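Side-chain contacts in 6-phospho-beta-glucosidase BglT (Thermotoga maritima, PDB 1UP7), which hydrolyses cellobiose 6'-phosphate to glucose 6-phosphate and glucose, using NAD(+) and a manganese ion as cofactors: residues R265-I270 with T289-S294; V166-I171 with S297-H302. One frame throughout, in Å; residues are numbered along the deposited sequence.

Contact 1. Residues R265-I270 with T289-S294; sequences REVMKI and TKRGGS. With G6P (6-O-phosphono-alpha-D-glucopyranose), chain J; NAD (nicotinamide-adenine-dinucleotide), chain I.
Val267 and Ile270, one turn apart on helix 263-278, pack against Arg291 of the loop that follows the helix. The apolar part is layered. Val267 lays CG1 over the middle of one guanidinium face, 3.6 Å from Arg291 CZ, the two side chains crossing at about a right angle. Ile270 supports the aliphatic stem: its CG2 lies 3.5 Å from Arg291 CD, while its CG1 meets Lys290 CE more loosely, at 4.0 Å. Bends at chi2 (-86°) and chi3 (-17°) fold the arginine chain so that its guanidinium comes to lie under Val267.

The polar part is directed at two phosphates. Arg291 NE donates to O1P of glucose 6-phosphate at 2.9 Å, and Arg291 NH2 to O3P at 2.6 Å, the sugar's phosphorus lying in plane at the guanidinium edge. Both NH1 and NH2 also reach O1N of NAD, forming a fork on a single oxygen. Gly292 N adds a fairly straight bond to O1P (3.2 Å, 166°). Replacing Arg291 by a methionine is likely to cost each phosphate one of its positive partners and leave Val267 without the flat group it covers. Arg89 and Arg263 also hydrogen-bond to the glucose 6-phosphate, consistent with a 6-phosphate recognition site of a family 4 phospho-glucosidase, with Arg291 bridging the sugar phosphate and the NAD diphosphate.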
ATOM      1  N   ARG A 265     -13.734  42.525   7.445  1.00 20.50           N
ATOM      2  CA  ARG A 265     -13.991  43.892   7.849  1.00 21.01           C
ATOM      3  C   ARG A 265     -14.303  44.026   9.324  1.00 21.11           C
ATOM      4  O   ARG A 265     -13.936  45.054   9.903  1.00 21.16           O
ATOM      5  CB  ARG A 265     -15.044  44.622   6.990  1.00 21.47           C
ATOM      6  CG  ARG A 265     -14.619  44.931   5.570  1.00 22.04           C
ATOM      7  CD  ARG A 265     -15.762  45.332   4.673  1.00 25.06           C
ATOM      8  NE  ARG A 265     -16.092  46.763   4.760  1.00 26.12           N
ATOM      9  CZ  ARG A 265     -15.579  47.683   3.957  1.00 27.38           C
ATOM     10  NH1 ARG A 265     -14.713  47.327   3.009  1.00 27.21           N
ATOM     11  NH2 ARG A 265     -15.925  48.959   4.088  1.00 26.95           N
ATOM     12  N   GLU A 266     -14.944  43.031   9.948  1.00 21.22           N
ATOM     13  CA  GLU A 266     -15.158  43.194  11.384  1.00 21.61           C
ATOM     14  C   GLU A 266     -13.832  43.027  12.104  1.00 20.87           C
ATOM     15  O   GLU A 266     -13.546  43.775  13.009  1.00 20.93           O
ATOM     16  CB  GLU A 266     -16.346  42.430  11.977  1.00 21.95           C
ATOM     17  CG  GLU A 266     -16.518  40.963  11.641  1.00 25.16           C
ATOM     18  CD  GLU A 266     -17.876  40.433  12.175  1.00 29.84           C
ATOM     19  OE1 GLU A 266     -18.852  41.239  12.241  1.00 29.44           O
ATOM     20  OE2 GLU A 266     -17.981  39.223  12.523  1.00 30.15           O
ATOM     21  N   VAL A 267     -12.987  42.121  11.621  1.00 20.90           N
ATOM     22  CA  VAL A 267     -11.675  41.922  12.223  1.00 20.91           C
ATOM     23  C   VAL A 267     -10.801  43.197  12.116  1.00 21.28           C
ATOM     24  O   VAL A 267     -10.065  43.507  13.035  1.00 21.74           O
ATOM     25  CB  VAL A 267     -10.952  40.752  11.607  1.00 20.74           C
ATOM     26  CG1 VAL A 267      -9.529  40.750  12.063  1.00 19.52           C
ATOM     27  CG2 VAL A 267     -11.671  39.409  11.944  1.00 20.04           C
ATOM     28  N   MET A 268     -10.898  43.942  11.017  1.00 21.18           N
ATOM     29  CA  MET A 268     -10.180  45.214  10.935  1.00 21.38           C
ATOM     30  C   MET A 268     -10.611  46.167  12.039  1.00 21.44           C
ATOM     31  O   MET A 268      -9.758  46.843  12.612  1.00 21.63           O
ATOM     32  CB  MET A 268     -10.334  45.949   9.592  1.00 21.39           C
ATOM     33  CG  MET A 268      -9.645  45.304   8.379  1.00 22.90           C
ATOM     34  SD  MET A 268     -10.214  46.122   6.844  1.00 25.84           S
ATOM     35  CE  MET A 268      -9.505  45.071   5.560  1.00 23.32           C
ATOM     36  N   LYS A 269     -11.918  46.271  12.302  1.00 21.18           N
ATOM     37  CA  LYS A 269     -12.400  47.106  13.402  1.00 21.19           C
ATOM     38  C   LYS A 269     -11.860  46.586  14.740  1.00 20.75           C
ATOM     39  O   LYS A 269     -11.324  47.367  15.510  1.00 20.61           O
ATOM     40  CB  LYS A 269     -13.928  47.189  13.469  1.00 21.50           C
ATOM     41  CG  LYS A 269     -14.577  48.201  12.527  1.00 24.65           C
ATOM     42  CD  LYS A 269     -15.844  47.585  11.877  1.00 27.10           C
ATOM     43  CE  LYS A 269     -16.580  48.560  10.977  1.00 27.81           C
ATOM     44  NZ  LYS A 269     -17.803  49.103  11.666  1.00 29.02           N
ATOM     45  N   ILE A 270     -12.015  45.290  15.006  1.00 20.35           N
ATOM     46  CA  ILE A 270     -11.550  44.690  16.244  1.00 20.54           C
ATOM     47  C   ILE A 270     -10.052  44.989  16.434  1.00 20.76           C
ATOM     48  O   ILE A 270      -9.616  45.421  17.505  1.00 20.45           O
ATOM     49  CB  ILE A 270     -11.807  43.168  16.191  1.00 21.03           C
ATOM     50  CG1 ILE A 270     -13.295  42.867  16.443  1.00 19.97           C
ATOM     51  CG2 ILE A 270     -10.839  42.387  17.113  1.00 20.42           C
ATOM     52  CD1 ILE A 270     -13.751  41.613  15.674  1.00 20.05           C
ATOM     53  N   THR A 289     -10.529  38.162  23.029  1.00 22.60           N
ATOM     54  CA  THR A 289     -11.359  36.943  22.845  1.00 22.86           C
ATOM     55  C   THR A 289     -12.365  37.071  21.686  1.00 22.82           C
ATOM     56  O   THR A 289     -12.779  36.055  21.098  1.00 22.63           O
ATOM     57  CB  THR A 289     -12.084  36.541  24.124  1.00 23.28           C
ATOM     58  OG1 THR A 289     -12.743  37.689  24.672  1.00 24.54           O
ATOM     59  CG2 THR A 289     -11.068  36.122  25.200  1.00 23.24           C
ATOM     60  N   LYS A 290     -12.739  38.320  21.357  1.00 22.63           N
ATOM     61  CA  LYS A 290     -13.508  38.635  20.134  1.00 22.51           C
ATOM     62  C   LYS A 290     -12.899  38.034  18.863  1.00 23.14           C
ATOM     63  O   LYS A 290     -13.575  37.911  17.833  1.00 23.60           O
ATOM     64  CB  LYS A 290     -13.597  40.141  19.947  1.00 22.81           C
ATOM     65  CG  LYS A 290     -14.619  40.807  20.842  1.00 23.63           C
ATOM     66  CD  LYS A 290     -14.976  42.217  20.343  1.00 25.80           C
ATOM     67  CE  LYS A 290     -16.081  42.202  19.261  1.00 27.21           C
ATOM     68  NZ  LYS A 290     -16.753  43.561  19.183  1.00 28.45           N
ATOM     69  N   ARG A 291     -11.613  37.674  18.923  1.00 23.43           N
ATOM     70  CA  ARG A 291     -10.975  36.948  17.825  1.00 23.85           C
ATOM     71  C   ARG A 291     -11.174  35.431  18.027  1.00 23.89           C
ATOM     72  O   ARG A 291     -11.341  34.978  19.183  1.00 24.68           O
ATOM     73  CB  ARG A 291      -9.478  37.297  17.748  1.00 24.79           C
ATOM     74  CG  ARG A 291      -9.159  38.820  17.645  1.00 24.24           C
ATOM     75  CD  ARG A 291      -9.158  39.417  16.219  1.00 24.45           C
ATOM     76  NE  ARG A 291      -9.066  38.409  15.173  1.00 26.68           N
ATOM     77  CZ  ARG A 291      -8.052  38.298  14.312  1.00 28.08           C
ATOM     78  NH1 ARG A 291      -7.030  39.157  14.347  1.00 27.49           N
ATOM     79  NH2 ARG A 291      -8.056  37.317  13.414  1.00 26.34           N
ATOM     80  N   GLY A 292     -11.198  34.665  16.930  1.00 23.56           N
ATOM     81  CA  GLY A 292     -11.521  33.242  16.993  1.00 23.36           C
ATOM     82  C   GLY A 292     -10.258  32.409  17.052  1.00 23.79           C
ATOM     83  O   GLY A 292     -10.284  31.174  16.875  1.00 25.13           O
ATOM     84  N   GLY A 293      -9.136  33.061  17.315  1.00 23.38           N
ATOM     85  CA  GLY A 293      -7.854  32.380  17.255  1.00 23.99           C
ATOM     86  C   GLY A 293      -7.330  32.010  18.630  1.00 24.78           C
ATOM     87  O   GLY A 293      -6.243  31.428  18.794  1.00 25.43           O
ATOM     88  N   SER A 294      -8.107  32.306  19.643  1.00 25.00           N
ATOM     89  CA  SER A 294      -7.637  32.006  20.977  1.00 26.16           C
ATOM     90  C   SER A 294      -7.189  30.543  21.206  1.00 26.45           C
ATOM     91  O   SER A 294      -7.663  29.577  20.558  1.00 26.60           O
ATOM     92  CB  SER A 294      -8.652  32.486  22.013  1.00 27.20           C
ATOM     93  OG  SER A 294      -8.615  33.924  22.025  1.00 30.32           O
TER
HETATM   94  C1  G6P J1417     -10.853  29.608  14.329  1.00 60.29           C
HETATM   95  C2  G6P J1417      -9.967  28.811  13.332  1.00 59.37           C
HETATM   96  C3  G6P J1417      -8.774  29.665  12.905  1.00 59.26           C
HETATM   97  C4  G6P J1417      -9.327  30.900  12.212  1.00 58.48           C
HETATM   98  C5  G6P J1417     -10.151  31.700  13.239  1.00 58.06           C
HETATM   99  C6  G6P J1417     -10.771  32.927  12.586  1.00 55.32           C
HETATM  100  O1  G6P J1417     -12.043  28.917  14.753  1.00 60.16           O
HETATM  101  O2  G6P J1417      -9.474  27.582  13.863  1.00 58.61           O
HETATM  102  O3  G6P J1417      -7.848  28.957  12.073  1.00 59.68           O
HETATM  103  O4  G6P J1417      -8.275  31.656  11.610  1.00 56.62           O
HETATM  104  O5  G6P J1417     -11.225  30.901  13.800  1.00 59.56           O
HETATM  105  O6  G6P J1417     -10.894  33.993  13.515  1.00 52.15           O
HETATM  106  P   G6P J1417     -10.928  35.523  13.013  1.00 48.03           P
HETATM  107  O1P G6P J1417     -10.860  36.371  14.262  1.00 50.36           O
HETATM  108  O2P G6P J1417     -12.177  35.922  12.243  1.00 47.42           O
HETATM  109  O3P G6P J1417      -9.708  35.736  12.162  1.00 46.24           O
HETATM  110  PA  NAD I1416      -2.722  39.719  10.795  1.00 39.58           P
HETATM  111  O1A NAD I1416      -3.362  40.407   9.657  1.00 39.58           O
HETATM  112  O2A NAD I1416      -2.666  40.521  12.113  1.00 42.49           O
HETATM  113  O5B NAD I1416      -1.227  39.377  10.272  1.00 36.88           O
HETATM  114  C5B NAD I1416      -0.199  39.148  11.200  1.00 31.06           C
HETATM  115  C4B NAD I1416       1.028  39.976  10.843  1.00 27.54           C
HETATM  116  O4B NAD I1416       1.668  39.447   9.684  1.00 29.02           O
HETATM  117  C3B NAD I1416       0.755  41.446  10.548  1.00 26.05           C
HETATM  118  O3B NAD I1416       1.437  42.220  11.523  1.00 21.96           O
HETATM  119  C2B NAD I1416       1.335  41.677   9.151  1.00 25.76           C
HETATM  120  O2B NAD I1416       1.993  42.923   9.042  1.00 23.91           O
HETATM  121  C1B NAD I1416       2.348  40.549   9.073  1.00 26.16           C
HETATM  122  N9A NAD I1416       2.747  40.159   7.724  1.00 26.81           N
HETATM  123  C8A NAD I1416       2.015  40.139   6.552  1.00 24.99           C
HETATM  124  N7A NAD I1416       2.836  39.657   5.593  1.00 27.63           N
HETATM  125  C5A NAD I1416       4.028  39.325   6.121  1.00 25.50           C
HETATM  126  C6A NAD I1416       5.208  38.814   5.594  1.00 27.10           C
HETATM  127  N6A NAD I1416       5.328  38.520   4.304  1.00 24.93           N
HETATM  128  N1A NAD I1416       6.293  38.610   6.437  1.00 26.83           N
HETATM  129  C2A NAD I1416       6.208  38.930   7.782  1.00 25.65           C
HETATM  130  N3A NAD I1416       5.046  39.463   8.284  1.00 25.38           N
HETATM  131  C4A NAD I1416       3.986  39.654   7.465  1.00 26.29           C
HETATM  132  O3  NAD I1416      -3.544  38.350  10.994  1.00 39.74           O
HETATM  133  PN  NAD I1416      -3.640  37.415  12.291  1.00 36.98           P
HETATM  134  O1N NAD I1416      -5.091  37.414  12.606  1.00 41.41           O
HETATM  135  O2N NAD I1416      -2.674  37.736  13.319  1.00 39.33           O
HETATM  136  O5D NAD I1416      -3.188  35.974  11.766  1.00 39.15           O
HETATM  137  C5D NAD I1416      -2.034  35.729  10.983  1.00 36.12           C
HETATM  138  C4D NAD I1416      -2.195  34.351  10.320  1.00 37.30           C
HETATM  139  O4D NAD I1416      -2.313  33.291  11.269  1.00 36.78           O
HETATM  140  C3D NAD I1416      -3.450  34.271   9.464  1.00 35.07           C
HETATM  141  O3D NAD I1416      -3.078  33.564   8.319  1.00 35.30           O
HETATM  142  C2D NAD I1416      -4.444  33.472  10.301  1.00 35.83           C
HETATM  143  O2D NAD I1416      -5.397  32.731   9.558  1.00 33.84           O
HETATM  144  C1D NAD I1416      -3.569  32.610  11.183  1.00 37.91           C
HETATM  145  N1N NAD I1416      -4.065  32.630  12.562  1.00 43.50           N
HETATM  146  C2N NAD I1416      -3.128  32.967  13.513  1.00 44.47           C
HETATM  147  C3N NAD I1416      -3.450  33.025  14.847  1.00 47.55           C
HETATM  148  C7N NAD I1416      -2.375  33.422  15.832  1.00 50.35           C
HETATM  149  O7N NAD I1416      -2.174  32.742  17.057  1.00 51.89           O
HETATM  150  N7N NAD I1416      -1.580  34.454  15.512  1.00 52.29           N
HETATM  151  C4N NAD I1416      -4.767  32.728  15.205  1.00 49.80           C
HETATM  152  C5N NAD I1416      -5.740  32.374  14.248  1.00 47.38           C
HETATM  153  C6N NAD I1416      -5.367  32.328  12.905  1.00 46.00           C

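Contact 2. Residues V166-I171 with S297-H302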
ATOM      1  N   VAL A 166      -8.517  24.234  16.707  1.00 22.29           N
ATOM      2  CA  VAL A 166      -9.701  23.409  17.036  1.00 22.47           C
ATOM      3  C   VAL A 166      -9.437  22.189  17.922  1.00 21.85           C
ATOM      4  O   VAL A 166     -10.209  21.952  18.859  1.00 22.29           O
ATOM      5  CB  VAL A 166     -10.721  23.130  15.837  1.00 23.87           C
ATOM      6  CG1 VAL A 166     -10.489  24.075  14.613  1.00 25.42           C
ATOM      7  CG2 VAL A 166     -10.767  21.665  15.429  1.00 24.06           C
ATOM      8  N   PRO A 167      -8.334  21.454  17.711  1.00 21.29           N
ATOM      9  CA  PRO A 167      -8.046  20.312  18.583  1.00 20.62           C
ATOM     10  C   PRO A 167      -7.928  20.772  20.019  1.00 20.70           C
ATOM     11  O   PRO A 167      -8.660  20.241  20.877  1.00 21.13           O
ATOM     12  CB  PRO A 167      -6.708  19.771  18.063  1.00 21.04           C
ATOM     13  CG  PRO A 167      -6.615  20.265  16.625  1.00 21.31           C
ATOM     14  CD  PRO A 167      -7.275  21.634  16.686  1.00 21.68           C
ATOM     15  N   ILE A 168      -7.092  21.770  20.299  1.00 20.48           N
ATOM     16  CA  ILE A 168      -6.950  22.201  21.697  1.00 20.85           C
ATOM     17  C   ILE A 168      -8.221  22.745  22.295  1.00 20.84           C
ATOM     18  O   ILE A 168      -8.496  22.550  23.481  1.00 21.39           O
ATOM     19  CB  ILE A 168      -5.776  23.198  21.934  1.00 22.07           C
ATOM     20  CG1 ILE A 168      -5.458  23.258  23.445  1.00 21.75           C
ATOM     21  CG2 ILE A 168      -6.051  24.631  21.309  1.00 20.46           C
ATOM     22  CD1 ILE A 168      -4.022  23.592  23.716  1.00 24.59           C
ATOM     23  N   ASN A 169      -9.023  23.414  21.487  1.00 21.08           N
ATOM     24  CA  ASN A 169     -10.287  23.911  21.993  1.00 21.68           C
ATOM     25  C   ASN A 169     -11.209  22.769  22.347  1.00 21.29           C
ATOM     26  O   ASN A 169     -11.867  22.814  23.383  1.00 21.23           O
ATOM     27  CB  ASN A 169     -10.950  24.852  20.982  1.00 23.13           C
ATOM     28  CG  ASN A 169     -10.344  26.234  21.020  1.00 25.07           C
ATOM     29  OD1 ASN A 169     -10.041  26.749  22.093  1.00 27.40           O
ATOM     30  ND2 ASN A 169     -10.142  26.833  19.852  1.00 28.57           N
ATOM     31  N   PHE A 170     -11.237  21.734  21.503  1.00 21.26           N
ATOM     32  CA  PHE A 170     -12.054  20.586  21.816  1.00 21.64           C
ATOM     33  C   PHE A 170     -11.569  19.876  23.069  1.00 20.85           C
ATOM     34  O   PHE A 170     -12.377  19.505  23.949  1.00 20.71           O
ATOM     35  CB  PHE A 170     -12.185  19.568  20.672  1.00 22.65           C
ATOM     36  CG  PHE A 170     -13.144  18.452  21.030  1.00 27.00           C
ATOM     37  CD1 PHE A 170     -14.524  18.649  20.929  1.00 27.44           C
ATOM     38  CD2 PHE A 170     -12.670  17.248  21.590  1.00 28.97           C
ATOM     39  CE1 PHE A 170     -15.426  17.642  21.304  1.00 28.92           C
ATOM     40  CE2 PHE A 170     -13.561  16.243  21.964  1.00 30.04           C
ATOM     41  CZ  PHE A 170     -14.944  16.436  21.810  1.00 30.33           C
ATOM     42  N   ILE A 171     -10.254  19.666  23.151  1.00 20.30           N
ATOM     43  CA  ILE A 171      -9.643  19.002  24.318  1.00 20.02           C
ATOM     44  C   ILE A 171      -9.966  19.780  25.589  1.00 20.23           C
ATOM     45  O   ILE A 171     -10.298  19.194  26.629  1.00 20.90           O
ATOM     46  CB  ILE A 171      -8.083  18.813  24.122  1.00 20.27           C
ATOM     47  CG1 ILE A 171      -7.776  17.557  23.295  1.00 20.53           C
ATOM     48  CG2 ILE A 171      -7.354  18.702  25.449  1.00 20.05           C
ATOM     49  CD1 ILE A 171      -6.440  17.579  22.574  1.00 19.03           C
ATOM     50  N   SER A 297      -2.070  30.099  21.064  1.00 24.40           N
ATOM     51  CA  SER A 297      -0.918  30.355  21.940  1.00 24.35           C
ATOM     52  C   SER A 297      -0.456  29.160  22.727  1.00 23.87           C
ATOM     53  O   SER A 297       0.711  28.762  22.659  1.00 24.81           O
ATOM     54  CB  SER A 297      -1.325  31.385  23.001  1.00 25.06           C
ATOM     55  OG  SER A 297      -1.975  30.746  24.113  1.00 28.91           O
ATOM     56  N   THR A 298      -1.362  28.645  23.548  1.00 23.28           N
ATOM     57  CA  THR A 298      -1.078  27.460  24.326  1.00 23.05           C
ATOM     58  C   THR A 298      -0.655  26.334  23.395  1.00 22.17           C
ATOM     59  O   THR A 298       0.279  25.592  23.724  1.00 22.96           O
ATOM     60  CB  THR A 298      -2.298  27.021  25.157  1.00 23.60           C
ATOM     61  OG1 THR A 298      -2.703  28.104  25.993  1.00 26.06           O
ATOM     62  CG2 THR A 298      -1.889  25.956  26.205  1.00 26.03           C
ATOM     63  N   ALA A 299      -1.320  26.180  22.248  1.00 20.85           N
ATOM     64  CA  ALA A 299      -1.020  25.006  21.436  1.00 20.19           C
ATOM     65  C   ALA A 299       0.442  25.093  20.977  1.00 19.94           C
ATOM     66  O   ALA A 299       1.161  24.102  21.005  1.00 19.71           O
ATOM     67  CB  ALA A 299      -1.985  24.856  20.256  1.00 19.96           C
ATOM     68  N   ALA A 300       0.879  26.291  20.606  1.00 19.09           N
ATOM     69  CA  ALA A 300       2.231  26.467  20.125  1.00 19.07           C
ATOM     70  C   ALA A 300       3.289  26.338  21.227  1.00 18.90           C
ATOM     71  O   ALA A 300       4.330  25.703  21.017  1.00 18.41           O
ATOM     72  CB  ALA A 300       2.373  27.787  19.391  1.00 19.16           C
ATOM     73  N   ALA A 301       3.013  26.945  22.378  1.00 18.40           N
ATOM     74  CA  ALA A 301       3.938  26.938  23.500  1.00 18.47           C
ATOM     75  C   ALA A 301       4.085  25.529  24.076  1.00 18.55           C
ATOM     76  O   ALA A 301       5.206  25.090  24.375  1.00 18.44           O
ATOM     77  CB  ALA A 301       3.476  27.924  24.588  1.00 17.77           C
ATOM     78  N   HIS A 302       2.951  24.850  24.240  1.00 18.64           N
ATOM     79  CA  HIS A 302       2.919  23.481  24.722  1.00 19.60           C
ATOM     80  C   HIS A 302       3.671  22.548  23.758  1.00 18.91           C
ATOM     81  O   HIS A 302       4.458  21.703  24.203  1.00 18.80           O
ATOM     82  CB  HIS A 302       1.462  23.040  24.948  1.00 20.24           C
ATOM     83  CG  HIS A 302       0.913  23.452  26.283  1.00 25.55           C
ATOM     84  ND1 HIS A 302       0.018  22.676  26.997  1.00 28.69           N
ATOM     85  CD2 HIS A 302       1.154  24.547  27.050  1.00 26.64           C
ATOM     86  CE1 HIS A 302      -0.277  23.280  28.137  1.00 28.65           C
ATOM     87  NE2 HIS A 302       0.399  24.416  28.191  1.00 28.81           N
TER
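Ile168, in the first turn of helix 166-177, reaches across to Thr298 and Ala299 on helix 296-308, and the contact is van der Waals packing, with no polar bond between the segments. Its delta methyl does most of the touching: CD1 lies 4.0 Å from Thr298 CG2 and equally 4.0 Å from Ala299 N, so it rests on the backbone of the facing helix as well as on a side chain. The gamma branch meets a second methyl, Ile168 CG2 standing 4.2 Å from Ala299 CB. With CG1 anti to the backbone N (chi1 -164°), the longer arm extends toward helix 296-308, and CG2 is left between the backbone N and the carbonyl carbon. The small alanine lets the backbones come fairly near, the CA atoms of Ile168 and Ala299 being 6.6 Å apart.

The pairing joins the two halves of the family 4 glycosidase fold: helix 166-177 follows strand 160-162, an outer strand of the parallel sheet of the Rossmann-type NAD-binding region, whereas helix 296-308 belongs to the C-terminal region.

Within helix 296-308, Thr298 turns its two branches to different tasks. Its CG2, the methyl that meets Ile168, also sits over the centre of the His302 ring, 3.4 Å above the plane, one turn further on. Its OG1 makes a weak hydrogen bond with Ser297 OG at 3.3 Å.

Beyond the two segments, Met295 packs against Ile168, and Pro167 and Ile171 touch Ile316 of strand 313-320. At the start of helix 166-177, Val166 touches the bound glucose 6-phosphate.

Contact 1 is mostly buried and charged at its centre, with hydrocarbon from helix 263-278 backing an arginine that grips two phosphates; contact 2 is made by partly exposed residues, although nearer the middle of the chain, its methyl groups packing on one another and on the helix backbone. The first joins a helix to the loop that follows it, within the C-terminal region, whereas the second bridges that region and the Rossmann-type part. That same loop leads into helix 296-308, so the phosphate-binding residues of 289-294 run on to the helix that contact 2 packs. Their centres are about 18 Å apart, yet they meet where Ser294 O approaches Asn169 ND2, a packing contact at 3.8 Å.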